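Local coordinates for protein nitrite oxidoreductase subunit C (Kuenenia stuttgartiensis, PDB 7B04) that binds a heme b and calcium ions and probably passes electrons as a subunit of the nitrite oxidoreductase complex of an anammox bacterium, at residues Lys142-Pro147 and Ser286-Met291; Phe151-Gly156 and Ile309-Leu314. One frame throughout, in Å; residues are numbered along the deposited sequence.

Contact 1: residues Lys142-Pro147 and Ser286-Met291; sequences KITISP and STYFNM. With HEM (protoporphyrin IX containing Fe), chain B.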
ATOM      1  N   LYS C 142     -36.153 -40.662 -36.459  1.00 38.41           N
ATOM      2  CA  LYS C 142     -35.897 -41.980 -37.041  1.00 34.51           C
ATOM      3  C   LYS C 142     -35.196 -41.849 -38.385  1.00 35.67           C
ATOM      4  O   LYS C 142     -35.718 -41.215 -39.308  1.00 33.94           O
ATOM      5  CB  LYS C 142     -37.191 -42.768 -37.206  1.00 30.30           C
ATOM      6  CG  LYS C 142     -37.037 -44.048 -38.018  1.00 31.74           C
ATOM      7  CD  LYS C 142     -36.160 -45.066 -37.308  1.00 36.21           C
ATOM      8  CE  LYS C 142     -36.059 -46.355 -38.109  1.00 43.13           C
ATOM      9  NZ  LYS C 142     -35.245 -47.391 -37.414  1.00 36.17           N
ATOM     10  N   ILE C 143     -34.017 -42.461 -38.489  1.00 39.17           N
ATOM     11  CA  ILE C 143     -33.165 -42.359 -39.662  1.00 31.75           C
ATOM     12  C   ILE C 143     -32.444 -43.677 -39.911  1.00 38.32           C
ATOM     13  O   ILE C 143     -32.247 -44.488 -39.003  1.00 49.61           O
ATOM     14  CB  ILE C 143     -32.128 -41.249 -39.465  1.00 29.88           C
ATOM     15  CG1 ILE C 143     -31.502 -41.466 -38.102  1.00 35.37           C
ATOM     16  CG2 ILE C 143     -32.762 -39.871 -39.517  1.00 30.25           C
ATOM     17  CD1 ILE C 143     -30.193 -40.904 -37.994  1.00 30.30           C
ATOM     18  N   THR C 144     -32.063 -43.887 -41.170  1.00 43.01           N
ATOM     19  CA  THR C 144     -31.100 -44.912 -41.549  1.00 48.51           C
ATOM     20  C   THR C 144     -29.855 -44.206 -42.069  1.00 40.27           C
ATOM     21  O   THR C 144     -29.956 -43.274 -42.872  1.00 42.17           O
ATOM     22  CB  THR C 144     -31.669 -45.858 -42.613  1.00 39.50           C
ATOM     23  OG1 THR C 144     -32.254 -45.091 -43.671  1.00 47.87           O
ATOM     24  CG2 THR C 144     -32.722 -46.779 -42.014  1.00 31.84           C
ATOM     25  N   ILE C 145     -28.682 -44.628 -41.598  1.00 41.94           N
ATOM     26  CA  ILE C 145     -27.424 -43.946 -41.897  1.00 46.58           C
ATOM     27  C   ILE C 145     -26.559 -44.827 -42.787  1.00 47.02           C
ATOM     28  O   ILE C 145     -26.382 -46.020 -42.514  1.00 49.47           O
ATOM     29  CB  ILE C 145     -26.678 -43.548 -40.612  1.00 45.94           C
ATOM     30  CG1 ILE C 145     -27.523 -42.570 -39.814  1.00 46.96           C
ATOM     31  CG2 ILE C 145     -25.363 -42.862 -40.934  1.00 46.51           C
ATOM     32  CD1 ILE C 145     -27.190 -42.569 -38.355  1.00 45.71           C
ATOM     33  N   SER C 146     -26.000 -44.218 -43.827  1.00 47.53           N
ATOM     34  CA  SER C 146     -25.174 -44.887 -44.820  1.00 57.15           C
ATOM     35  C   SER C 146     -24.332 -43.828 -45.518  1.00 58.60           C
ATOM     36  O   SER C 146     -24.613 -42.635 -45.393  1.00 59.12           O
ATOM     37  CB  SER C 146     -26.041 -45.639 -45.841  1.00 49.71           C
ATOM     38  OG  SER C 146     -26.725 -44.705 -46.663  1.00 47.88           O
ATOM     39  N   PRO C 147     -23.254 -44.221 -46.199  1.00 58.24           N
ATOM     40  CA  PRO C 147     -22.495 -43.221 -46.967  1.00 52.67           C
ATOM     41  C   PRO C 147     -23.341 -42.507 -48.009  1.00 53.07           C
ATOM     42  O   PRO C 147     -23.046 -41.356 -48.355  1.00 45.88           O
ATOM     43  CB  PRO C 147     -21.374 -44.046 -47.610  1.00 56.90           C
ATOM     44  CG  PRO C 147     -21.207 -45.204 -46.708  1.00 47.81           C
ATOM     45  CD  PRO C 147     -22.573 -45.525 -46.173  1.00 51.36           C
ATOM     46  N   SER C 286     -35.570 -49.723 -33.768  1.00 41.67           N
ATOM     47  CA  SER C 286     -34.103 -49.666 -33.743  1.00 36.08           C
ATOM     48  C   SER C 286     -33.684 -48.294 -34.222  1.00 35.41           C
ATOM     49  O   SER C 286     -34.373 -47.728 -35.039  1.00 35.27           O
ATOM     50  CB  SER C 286     -33.549 -50.691 -34.642  1.00 41.53           C
ATOM     51  OG  SER C 286     -34.180 -50.621 -35.888  1.00 37.69           O
ATOM     52  N   THR C 287     -32.590 -47.821 -33.657  1.00 37.11           N
ATOM     53  CA  THR C 287     -31.925 -46.537 -33.963  1.00 35.03           C
ATOM     54  C   THR C 287     -30.421 -46.772 -33.854  1.00 36.04           C
ATOM     55  O   THR C 287     -30.007 -47.898 -33.997  1.00 42.93           O
ATOM     56  CB  THR C 287     -32.476 -45.392 -33.114  1.00 26.33           C
ATOM     57  OG1 THR C 287     -32.043 -44.166 -33.681  1.00 31.56           O
ATOM     58  CG2 THR C 287     -32.006 -45.427 -31.689  1.00 25.27           C
ATOM     59  N   TYR C 288     -29.641 -45.713 -33.736  1.00 31.31           N
ATOM     60  CA  TYR C 288     -28.194 -45.782 -33.614  1.00 33.72           C
ATOM     61  C   TYR C 288     -27.742 -45.022 -32.371  1.00 32.07           C
ATOM     62  O   TYR C 288     -28.501 -44.249 -31.781  1.00 33.43           O
ATOM     63  CB  TYR C 288     -27.503 -45.226 -34.872  1.00 29.67           C
ATOM     64  CG  TYR C 288     -27.909 -45.923 -36.160  1.00 37.05           C
ATOM     65  CD1 TYR C 288     -29.167 -45.722 -36.716  1.00 44.11           C
ATOM     66  CD2 TYR C 288     -27.038 -46.785 -36.816  1.00 45.45           C
ATOM     67  CE1 TYR C 288     -29.548 -46.357 -37.883  1.00 45.35           C
ATOM     68  CE2 TYR C 288     -27.410 -47.424 -37.988  1.00 55.52           C
ATOM     69  CZ  TYR C 288     -28.667 -47.205 -38.516  1.00 50.55           C
ATOM     70  OH  TYR C 288     -29.047 -47.834 -39.679  1.00 49.34           O
ATOM     71  N   PHE C 289     -26.501 -45.273 -31.956  1.00 30.13           N
ATOM     72  CA  PHE C 289     -25.918 -44.548 -30.836  1.00 23.18           C
ATOM     73  C   PHE C 289     -24.417 -44.409 -31.055  1.00 26.75           C
ATOM     74  O   PHE C 289     -23.823 -45.072 -31.911  1.00 28.33           O
ATOM     75  CB  PHE C 289     -26.227 -45.226 -29.491  1.00 24.80           C
ATOM     76  CG  PHE C 289     -25.341 -46.399 -29.171  1.00 26.02           C
ATOM     77  CD1 PHE C 289     -25.681 -47.674 -29.590  1.00 33.41           C
ATOM     78  CD2 PHE C 289     -24.178 -46.229 -28.435  1.00 19.13           C
ATOM     79  CE1 PHE C 289     -24.873 -48.755 -29.290  1.00 30.86           C
ATOM     80  CE2 PHE C 289     -23.365 -47.304 -28.138  1.00 25.81           C
ATOM     81  CZ  PHE C 289     -23.713 -48.569 -28.564  1.00 26.35           C
ATOM     82  N   ASN C 290     -23.808 -43.535 -30.255  1.00 21.53           N
ATOM     83  CA  ASN C 290     -22.369 -43.327 -30.261  1.00 22.84           C
ATOM     84  C   ASN C 290     -21.920 -43.008 -28.842  1.00 26.88           C
ATOM     85  O   ASN C 290     -22.733 -42.686 -27.972  1.00 23.52           O
ATOM     86  CB  ASN C 290     -21.971 -42.202 -31.227  1.00 22.15           C
ATOM     87  CG  ASN C 290     -20.529 -42.295 -31.675  1.00 26.12           C
ATOM     88  OD1 ASN C 290     -19.787 -43.167 -31.231  1.00 21.55           O
ATOM     89  ND2 ASN C 290     -20.123 -41.394 -32.563  1.00 23.45           N
ATOM     90  N   MET C 291     -20.611 -43.104 -28.611  1.00 28.39           N
ATOM     91  CA  MET C 291     -20.076 -43.089 -27.257  1.00 25.31           C
ATOM     92  C   MET C 291     -18.795 -42.266 -27.205  1.00 25.28           C
ATOM     93  O   MET C 291     -18.098 -42.093 -28.208  1.00 26.13           O
ATOM     94  CB  MET C 291     -19.806 -44.518 -26.763  1.00 20.12           C
ATOM     95  CG  MET C 291     -19.465 -44.635 -25.291  1.00 25.74           C
ATOM     96  SD  MET C 291     -18.836 -46.266 -24.866  1.00 43.52           S
ATOM     97  CE  MET C 291     -20.303 -47.255 -25.114  1.00 28.43           C
TER
HETATM   98  CHA HEM B 401     -17.693 -31.576 -26.706  1.00 25.22           C
HETATM   99  CHB HEM B 401     -15.474 -32.428 -30.960  1.00 30.31           C
HETATM  100  CHC HEM B 401     -17.544 -36.826 -30.969  1.00 24.62           C
HETATM  101  CHD HEM B 401     -19.913 -35.912 -26.787  1.00 27.46           C
HETATM  102  C1A HEM B 401     -16.996 -31.387 -27.886  1.00 30.54           C
HETATM  103  C2A HEM B 401     -16.499 -30.123 -28.388  1.00 33.69           C
HETATM  104  C3A HEM B 401     -15.877 -30.351 -29.557  1.00 26.70           C
HETATM  105  C4A HEM B 401     -15.972 -31.767 -29.852  1.00 27.72           C
HETATM  106  CMA HEM B 401     -15.179 -29.309 -30.459  1.00 29.36           C
HETATM  107  CAA HEM B 401     -16.651 -28.777 -27.642  1.00 29.06           C
HETATM  108  CBA HEM B 401     -17.524 -27.807 -28.427  1.00 22.25           C
HETATM  109  CGA HEM B 401     -18.955 -27.977 -28.006  1.00 23.66           C
HETATM  110  O1A HEM B 401     -19.854 -27.859 -28.877  1.00 32.01           O
HETATM  111  O2A HEM B 401     -19.187 -28.245 -26.799  1.00 27.35           O
HETATM  112  C1B HEM B 401     -15.784 -33.726 -31.316  1.00 30.00           C
HETATM  113  C2B HEM B 401     -15.193 -34.499 -32.390  1.00 22.82           C
HETATM  114  C3B HEM B 401     -15.771 -35.719 -32.400  1.00 25.45           C
HETATM  115  C4B HEM B 401     -16.737 -35.756 -31.315  1.00 29.01           C
HETATM  116  CMB HEM B 401     -14.108 -33.931 -33.332  1.00 25.99           C
HETATM  117  CAB HEM B 401     -15.512 -36.938 -33.324  1.00 29.99           C
HETATM  118  CBB HEM B 401     -14.491 -37.042 -34.183  1.00 32.44           C
HETATM  119  C1C HEM B 401     -18.306 -36.977 -29.822  1.00 29.02           C
HETATM  120  C2C HEM B 401     -18.945 -38.207 -29.387  1.00 25.63           C
HETATM  121  C3C HEM B 401     -19.588 -37.964 -28.240  1.00 28.22           C
HETATM  122  C4C HEM B 401     -19.403 -36.565 -27.900  1.00 25.10           C
HETATM  123  CMC HEM B 401     -18.876 -39.567 -30.117  1.00 27.69           C
HETATM  124  CAC HEM B 401     -20.401 -38.994 -27.423  1.00 25.58           C
HETATM  125  CBC HEM B 401     -21.655 -38.744 -27.039  1.00 21.92           C
HETATM  126  C1D HEM B 401     -19.437 -34.688 -26.351  1.00 31.68           C
HETATM  127  C2D HEM B 401     -19.603 -34.109 -25.029  1.00 25.36           C
HETATM  128  C3D HEM B 401     -18.993 -32.924 -25.010  1.00 20.99           C
HETATM  129  C4D HEM B 401     -18.411 -32.691 -26.320  1.00 25.96           C
HETATM  130  CMD HEM B 401     -20.356 -34.735 -23.836  1.00 28.45           C
HETATM  131  CAD HEM B 401     -18.932 -31.974 -23.794  1.00 21.64           C
HETATM  132  CBD HEM B 401     -17.604 -32.121 -23.061  1.00 28.68           C
HETATM  133  CGD HEM B 401     -17.657 -31.358 -21.762  1.00 24.39           C
HETATM  134  O1D HEM B 401     -16.683 -31.447 -20.973  1.00 19.57           O
HETATM  135  O2D HEM B 401     -18.675 -30.667 -21.502  1.00 31.45           O
HETATM  136  NA  HEM B 401     -16.660 -32.356 -28.811  1.00 30.15           N
HETATM  137  NB  HEM B 401     -16.714 -34.525 -30.689  1.00 31.56           N
HETATM  138  NC  HEM B 401     -18.608 -35.989 -28.893  1.00 30.14           N
HETATM  139  ND  HEM B 401     -18.697 -33.791 -27.115  1.00 33.42           N
HETATM  140 FE   HEM B 401     -17.745 -33.980 -29.052  1.00 49.37          FE
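Tyr288 lays its phenol ring beneath the tip of Ile145, whose CD1 stands over one face at 4.3 Å from the ring centroid, 20° off the normal. This CH-pi contact joins the loop that follows strand 133-139 to strand 286-294, within the β-rich heme domain of the ethylbenzene dehydrogenase family. The methyl lies toward the rim of that face, and the two side chains run past one another in opposite senses. The ring edge meets the backbone instead: CE1 of Tyr288 comes within 3.5 Å of Ile143 O, near the ring plane. Trp311 of strand 306-316 and Pro44 also pack on Tyr288, so the loop closes over a cluster built from several parts of the chain. At the solvent-exposed end the contact turns polar. With CG anti to the backbone N (chi1 170°) and a bend at the next bond, Lys142 reaches the strand, where its ammonium makes a hydrogen bond to a main-chain oxygen, supplemented by a weak, long ion pair with Glu285. In that bond Lys142 NZ lies 2.6 Å from Ser286 O, tilted 27° from the carbonyl plane.

Contact 2: residues Phe151-Gly156 and Ile309-Leu314; sequences FSPRMG and IQWHPL. With HEM (protoporphyrin IX containing Fe), chain B.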
ATOM      1  N   PHE C 151     -24.912 -39.136 -42.081  1.00 33.74           N
ATOM      2  CA  PHE C 151     -25.232 -38.429 -40.840  1.00 31.61           C
ATOM      3  C   PHE C 151     -23.990 -38.553 -39.961  1.00 26.82           C
ATOM      4  O   PHE C 151     -23.759 -39.599 -39.347  1.00 26.77           O
ATOM      5  CB  PHE C 151     -26.479 -39.009 -40.181  1.00 32.34           C
ATOM      6  CG  PHE C 151     -27.040 -38.172 -39.059  1.00 38.21           C
ATOM      7  CD1 PHE C 151     -26.316 -37.149 -38.473  1.00 35.80           C
ATOM      8  CD2 PHE C 151     -28.323 -38.400 -38.613  1.00 39.55           C
ATOM      9  CE1 PHE C 151     -26.859 -36.402 -37.441  1.00 34.85           C
ATOM     10  CE2 PHE C 151     -28.872 -37.660 -37.588  1.00 24.71           C
ATOM     11  CZ  PHE C 151     -28.144 -36.658 -37.004  1.00 27.22           C
ATOM     12  N   SER C 152     -23.214 -37.476 -39.897  1.00 26.10           N
ATOM     13  CA  SER C 152     -21.894 -37.506 -39.276  1.00 24.78           C
ATOM     14  C   SER C 152     -21.954 -37.923 -37.809  1.00 28.01           C
ATOM     15  O   SER C 152     -22.792 -37.413 -37.053  1.00 35.33           O
ATOM     16  CB  SER C 152     -21.234 -36.133 -39.393  1.00 27.74           C
ATOM     17  OG  SER C 152     -19.997 -36.108 -38.702  1.00 20.88           O
ATOM     18  N   PRO C 153     -21.085 -38.835 -37.369  1.00 27.15           N
ATOM     19  CA  PRO C 153     -20.994 -39.177 -35.946  1.00 27.99           C
ATOM     20  C   PRO C 153     -20.175 -38.197 -35.120  1.00 30.71           C
ATOM     21  O   PRO C 153     -19.889 -38.485 -33.955  1.00 29.72           O
ATOM     22  CB  PRO C 153     -20.319 -40.556 -35.979  1.00 31.56           C
ATOM     23  CG  PRO C 153     -19.440 -40.491 -37.177  1.00 29.99           C
ATOM     24  CD  PRO C 153     -20.177 -39.653 -38.193  1.00 34.12           C
ATOM     25  N   ARG C 154     -19.746 -37.081 -35.706  1.00 30.53           N
ATOM     26  CA  ARG C 154     -18.996 -36.057 -34.978  1.00 23.02           C
ATOM     27  C   ARG C 154     -19.977 -35.109 -34.286  1.00 25.41           C
ATOM     28  O   ARG C 154     -20.129 -33.939 -34.646  1.00 32.91           O
ATOM     29  CB  ARG C 154     -18.061 -35.310 -35.920  1.00 24.18           C
ATOM     30  CG  ARG C 154     -17.002 -36.183 -36.571  1.00 27.81           C
ATOM     31  CD  ARG C 154     -16.089 -35.349 -37.451  1.00 39.75           C
ATOM     32  NE  ARG C 154     -15.112 -36.160 -38.172  1.00 36.88           N
ATOM     33  CZ  ARG C 154     -14.215 -35.663 -39.017  1.00 34.18           C
ATOM     34  NH1 ARG C 154     -14.164 -34.356 -39.236  1.00 28.24           N
ATOM     35  NH2 ARG C 154     -13.364 -36.469 -39.636  1.00 34.16           N
ATOM     36  N   MET C 155     -20.649 -35.649 -33.266  1.00 27.56           N
ATOM     37  CA  MET C 155     -21.675 -34.922 -32.513  1.00 29.10           C
ATOM     38  C   MET C 155     -22.765 -34.362 -33.427  1.00 34.40           C
ATOM     39  O   MET C 155     -23.255 -33.249 -33.230  1.00 38.19           O
ATOM     40  CB  MET C 155     -21.056 -33.796 -31.684  1.00 30.13           C
ATOM     41  CG  MET C 155     -20.093 -34.249 -30.617  1.00 25.21           C
ATOM     42  SD  MET C 155     -19.280 -32.829 -29.871  1.00 32.66           S
ATOM     43  CE  MET C 155     -20.626 -32.115 -28.933  1.00 25.98           C
ATOM     44  N   GLY C 156     -23.158 -35.142 -34.428  1.00 33.40           N
ATOM     45  CA  GLY C 156     -24.166 -34.682 -35.363  1.00 25.42           C
ATOM     46  C   GLY C 156     -23.590 -33.814 -36.468  1.00 34.40           C
ATOM     47  O   GLY C 156     -22.379 -33.778 -36.714  1.00 40.26           O
ATOM     48  N   ILE C 309     -15.578 -43.779 -33.274  1.00 30.90           N
ATOM     49  CA  ILE C 309     -15.585 -43.106 -34.571  1.00 30.42           C
ATOM     50  C   ILE C 309     -16.837 -43.403 -35.375  1.00 37.58           C
ATOM     51  O   ILE C 309     -17.096 -42.713 -36.367  1.00 35.81           O
ATOM     52  CB  ILE C 309     -14.329 -43.447 -35.396  1.00 35.02           C
ATOM     53  CG1 ILE C 309     -14.214 -44.953 -35.634  1.00 39.79           C
ATOM     54  CG2 ILE C 309     -13.082 -42.919 -34.705  1.00 35.99           C
ATOM     55  CD1 ILE C 309     -13.124 -45.322 -36.618  1.00 38.98           C
ATOM     56  N   GLN C 310     -17.607 -44.423 -35.000  1.00 39.07           N
ATOM     57  CA  GLN C 310     -18.718 -44.898 -35.809  1.00 32.04           C
ATOM     58  C   GLN C 310     -20.016 -44.880 -35.018  1.00 35.89           C
ATOM     59  O   GLN C 310     -20.020 -45.026 -33.794  1.00 37.64           O
ATOM     60  CB  GLN C 310     -18.494 -46.340 -36.260  1.00 39.69           C
ATOM     61  CG  GLN C 310     -17.139 -46.641 -36.852  1.00 45.36           C
ATOM     62  CD  GLN C 310     -16.828 -48.125 -36.812  1.00 53.17           C
ATOM     63  OE1 GLN C 310     -17.638 -48.926 -36.343  1.00 58.45           O
ATOM     64  NE2 GLN C 310     -15.656 -48.500 -37.309  1.00 57.09           N
ATOM     65  N   TRP C 311     -21.118 -44.658 -35.734  1.00 31.01           N
ATOM     66  CA  TRP C 311     -22.434 -44.911 -35.171  1.00 28.16           C
ATOM     67  C   TRP C 311     -22.572 -46.398 -34.866  1.00 29.49           C
ATOM     68  O   TRP C 311     -22.109 -47.248 -35.632  1.00 29.69           O
ATOM     69  CB  TRP C 311     -23.530 -44.464 -36.137  1.00 30.13           C
ATOM     70  CG  TRP C 311     -23.719 -42.981 -36.180  1.00 25.30           C
ATOM     71  CD1 TRP C 311     -23.346 -42.134 -37.183  1.00 29.82           C
ATOM     72  CD2 TRP C 311     -24.326 -42.166 -35.170  1.00 29.71           C
ATOM     73  NE1 TRP C 311     -23.687 -40.842 -36.862  1.00 25.62           N
ATOM     74  CE2 TRP C 311     -24.288 -40.835 -35.630  1.00 27.74           C
ATOM     75  CE3 TRP C 311     -24.898 -42.433 -33.923  1.00 26.33           C
ATOM     76  CZ2 TRP C 311     -24.801 -39.774 -34.887  1.00 27.88           C
ATOM     77  CZ3 TRP C 311     -25.406 -41.378 -33.186  1.00 20.22           C
ATOM     78  CH2 TRP C 311     -25.356 -40.066 -33.671  1.00 25.30           C
ATOM     79  N   HIS C 312     -23.214 -46.714 -33.754  1.00 25.97           N
ATOM     80  CA  HIS C 312     -23.442 -48.124 -33.483  1.00 22.99           C
ATOM     81  C   HIS C 312     -24.933 -48.431 -33.510  1.00 27.05           C
ATOM     82  O   HIS C 312     -25.730 -47.664 -32.962  1.00 29.96           O
ATOM     83  CB  HIS C 312     -22.868 -48.525 -32.119  1.00 30.72           C
ATOM     84  CG  HIS C 312     -21.374 -48.460 -32.045  1.00 27.49           C
ATOM     85  ND1 HIS C 312     -20.562 -49.484 -32.483  1.00 23.24           N
ATOM     86  CD2 HIS C 312     -20.545 -47.494 -31.586  1.00 26.75           C
ATOM     87  CE1 HIS C 312     -19.297 -49.151 -32.297  1.00 34.75           C
ATOM     88  NE2 HIS C 312     -19.260 -47.948 -31.754  1.00 29.21           N
ATOM     89  N   PRO C 313     -25.343 -49.535 -34.131  1.00 36.19           N
ATOM     90  CA  PRO C 313     -26.774 -49.845 -34.198  1.00 28.43           C
ATOM     91  C   PRO C 313     -27.325 -50.206 -32.830  1.00 29.81           C
ATOM     92  O   PRO C 313     -26.636 -50.776 -31.981  1.00 38.87           O
ATOM     93  CB  PRO C 313     -26.837 -51.045 -35.152  1.00 33.55           C
ATOM     94  CG  PRO C 313     -25.553 -51.006 -35.904  1.00 36.25           C
ATOM     95  CD  PRO C 313     -24.544 -50.472 -34.935  1.00 33.67           C
ATOM     96  N   LEU C 314     -28.594 -49.863 -32.627  1.00 34.85           N
ATOM     97  CA  LEU C 314     -29.285 -50.129 -31.374  1.00 30.75           C
ATOM     98  C   LEU C 314     -30.670 -50.659 -31.696  1.00 32.28           C
ATOM     99  O   LEU C 314     -31.368 -50.082 -32.532  1.00 33.91           O
ATOM    100  CB  LEU C 314     -29.384 -48.856 -30.527  1.00 29.65           C
ATOM    101  CG  LEU C 314     -30.435 -48.872 -29.421  1.00 37.35           C
ATOM    102  CD1 LEU C 314     -29.871 -49.613 -28.244  1.00 40.05           C
ATOM    103  CD2 LEU C 314     -30.838 -47.467 -29.018  1.00 37.63           C
TER
HETATM  104  CHA HEM B 401     -17.693 -31.576 -26.706  1.00 25.22           C
HETATM  105  CHB HEM B 401     -15.474 -32.428 -30.960  1.00 30.31           C
HETATM  106  CHC HEM B 401     -17.544 -36.826 -30.969  1.00 24.62           C
HETATM  107  CHD HEM B 401     -19.913 -35.912 -26.787  1.00 27.46           C
HETATM  108  C1A HEM B 401     -16.996 -31.387 -27.886  1.00 30.54           C
HETATM  109  C2A HEM B 401     -16.499 -30.123 -28.388  1.00 33.69           C
HETATM  110  C3A HEM B 401     -15.877 -30.351 -29.557  1.00 26.70           C
HETATM  111  C4A HEM B 401     -15.972 -31.767 -29.852  1.00 27.72           C
HETATM  112  CMA HEM B 401     -15.179 -29.309 -30.459  1.00 29.36           C
HETATM  113  CAA HEM B 401     -16.651 -28.777 -27.642  1.00 29.06           C
HETATM  114  CBA HEM B 401     -17.524 -27.807 -28.427  1.00 22.25           C
HETATM  115  CGA HEM B 401     -18.955 -27.977 -28.006  1.00 23.66           C
HETATM  116  O1A HEM B 401     -19.854 -27.859 -28.877  1.00 32.01           O
HETATM  117  O2A HEM B 401     -19.187 -28.245 -26.799  1.00 27.35           O
HETATM  118  C1B HEM B 401     -15.784 -33.726 -31.316  1.00 30.00           C
HETATM  119  C2B HEM B 401     -15.193 -34.499 -32.390  1.00 22.82           C
HETATM  120  C3B HEM B 401     -15.771 -35.719 -32.400  1.00 25.45           C
HETATM  121  C4B HEM B 401     -16.737 -35.756 -31.315  1.00 29.01           C
HETATM  122  CMB HEM B 401     -14.108 -33.931 -33.332  1.00 25.99           C
HETATM  123  CAB HEM B 401     -15.512 -36.938 -33.324  1.00 29.99           C
HETATM  124  CBB HEM B 401     -14.491 -37.042 -34.183  1.00 32.44           C
HETATM  125  C1C HEM B 401     -18.306 -36.977 -29.822  1.00 29.02           C
HETATM  126  C2C HEM B 401     -18.945 -38.207 -29.387  1.00 25.63           C
HETATM  127  C3C HEM B 401     -19.588 -37.964 -28.240  1.00 28.22           C
HETATM  128  C4C HEM B 401     -19.403 -36.565 -27.900  1.00 25.10           C
HETATM  129  CMC HEM B 401     -18.876 -39.567 -30.117  1.00 27.69           C
HETATM  130  CAC HEM B 401     -20.401 -38.994 -27.423  1.00 25.58           C
HETATM  131  CBC HEM B 401     -21.655 -38.744 -27.039  1.00 21.92           C
HETATM  132  C1D HEM B 401     -19.437 -34.688 -26.351  1.00 31.68           C
HETATM  133  C2D HEM B 401     -19.603 -34.109 -25.029  1.00 25.36           C
HETATM  134  C3D HEM B 401     -18.993 -32.924 -25.010  1.00 20.99           C
HETATM  135  C4D HEM B 401     -18.411 -32.691 -26.320  1.00 25.96           C
HETATM  136  CMD HEM B 401     -20.356 -34.735 -23.836  1.00 28.45           C
HETATM  137  CAD HEM B 401     -18.932 -31.974 -23.794  1.00 21.64           C
HETATM  138  CBD HEM B 401     -17.604 -32.121 -23.061  1.00 28.68           C
HETATM  139  CGD HEM B 401     -17.657 -31.358 -21.762  1.00 24.39           C
HETATM  140  O1D HEM B 401     -16.683 -31.447 -20.973  1.00 19.57           O
HETATM  141  O2D HEM B 401     -18.675 -30.667 -21.502  1.00 31.45           O
HETATM  142  NA  HEM B 401     -16.660 -32.356 -28.811  1.00 30.15           N
HETATM  143  NB  HEM B 401     -16.714 -34.525 -30.689  1.00 31.56           N
HETATM  144  NC  HEM B 401     -18.608 -35.989 -28.893  1.00 30.14           N
HETATM  145  ND  HEM B 401     -18.697 -33.791 -27.115  1.00 33.42           N
HETATM  146 FE   HEM B 401     -17.745 -33.980 -29.052  1.00 49.37          FE
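Trp311 is gripped by three successive residues of one loop, each in a different way: Phe151 takes its N-H and its edge, Ser152 lies obliquely beside it, and Pro153 covers a face. Its CG lies anti to the carbonyl carbon (chi1 -76°), which swings the indole toward the loop. NE1 of Trp311 donates to Phe151 O at 2.8 Å, a bent bond with 135° at the hydrogen, its acceptor tilted from the indole plane. Pro153 CB sits 3.8 Å from the centroid of the Trp311 five-membered ring, a CH-pi contact over the face, while CG of the same proline lies 3.3 Å from Ile309 O. The six-membered ring of Trp311 also turns its edge to the face of the Phe151 ring, an edge-to-face pair with planes at 58°. With an alanine here, Phe151 O would probably lose its buried N-H partner and Pro153 its aromatic support, so that the loop would be freer to shift.

That matters because the loop leads directly to the heme. Ser152 OG accepts from Arg154 N at 3.2 Å in an ST turn, and an inverse gamma turn centred on Arg154 bends the chain tightly through 153-155, closed by a weak Met155 N to Pro153 O bond. The extended Arg154 side chain passes a heme vinyl, Arg154 CG lying 3.6 Å from CBB of the heme, and ends in a salt bridge with Glu41. Met155 SD binds the iron, with Lys305 NZ as the other protein ligand; the modelled SD position clashes with the porphyrin, so its exact pose is doubtful. A methionine-lysine pair is the ligation found in ethylbenzene dehydrogenase, and combining a soft thioether with an amine is consistent with a heme that shuttles electrons between its ferrous and ferric states.

How the contacts relate
Contacts 1 and 2 have centres 7 Å apart and share a plan: two pieces of the loop between strands 133-139 and 162-168 settle on the adjacent antiparallel strands 286-294 and 306-316. Those strands are tied by backbone pairing, including a probable hydrogen bond from Leu314 N to Thr287 O at 2.8 Å. Apolar packing continues across the boundary: Ile145 touches both Trp311 and Phe151, and Ile143 touches Phe151. Both contacts border the heme, though differently: 151-156 supplies an axial ligand, whereas 286-291 skirts the rim, with Asn290 ND2 3.3 Å from the heme methyl CMC. Asn290 ND2 also makes a weak hydrogen bond to Pro153 O, linking the two contacts beside the pocket.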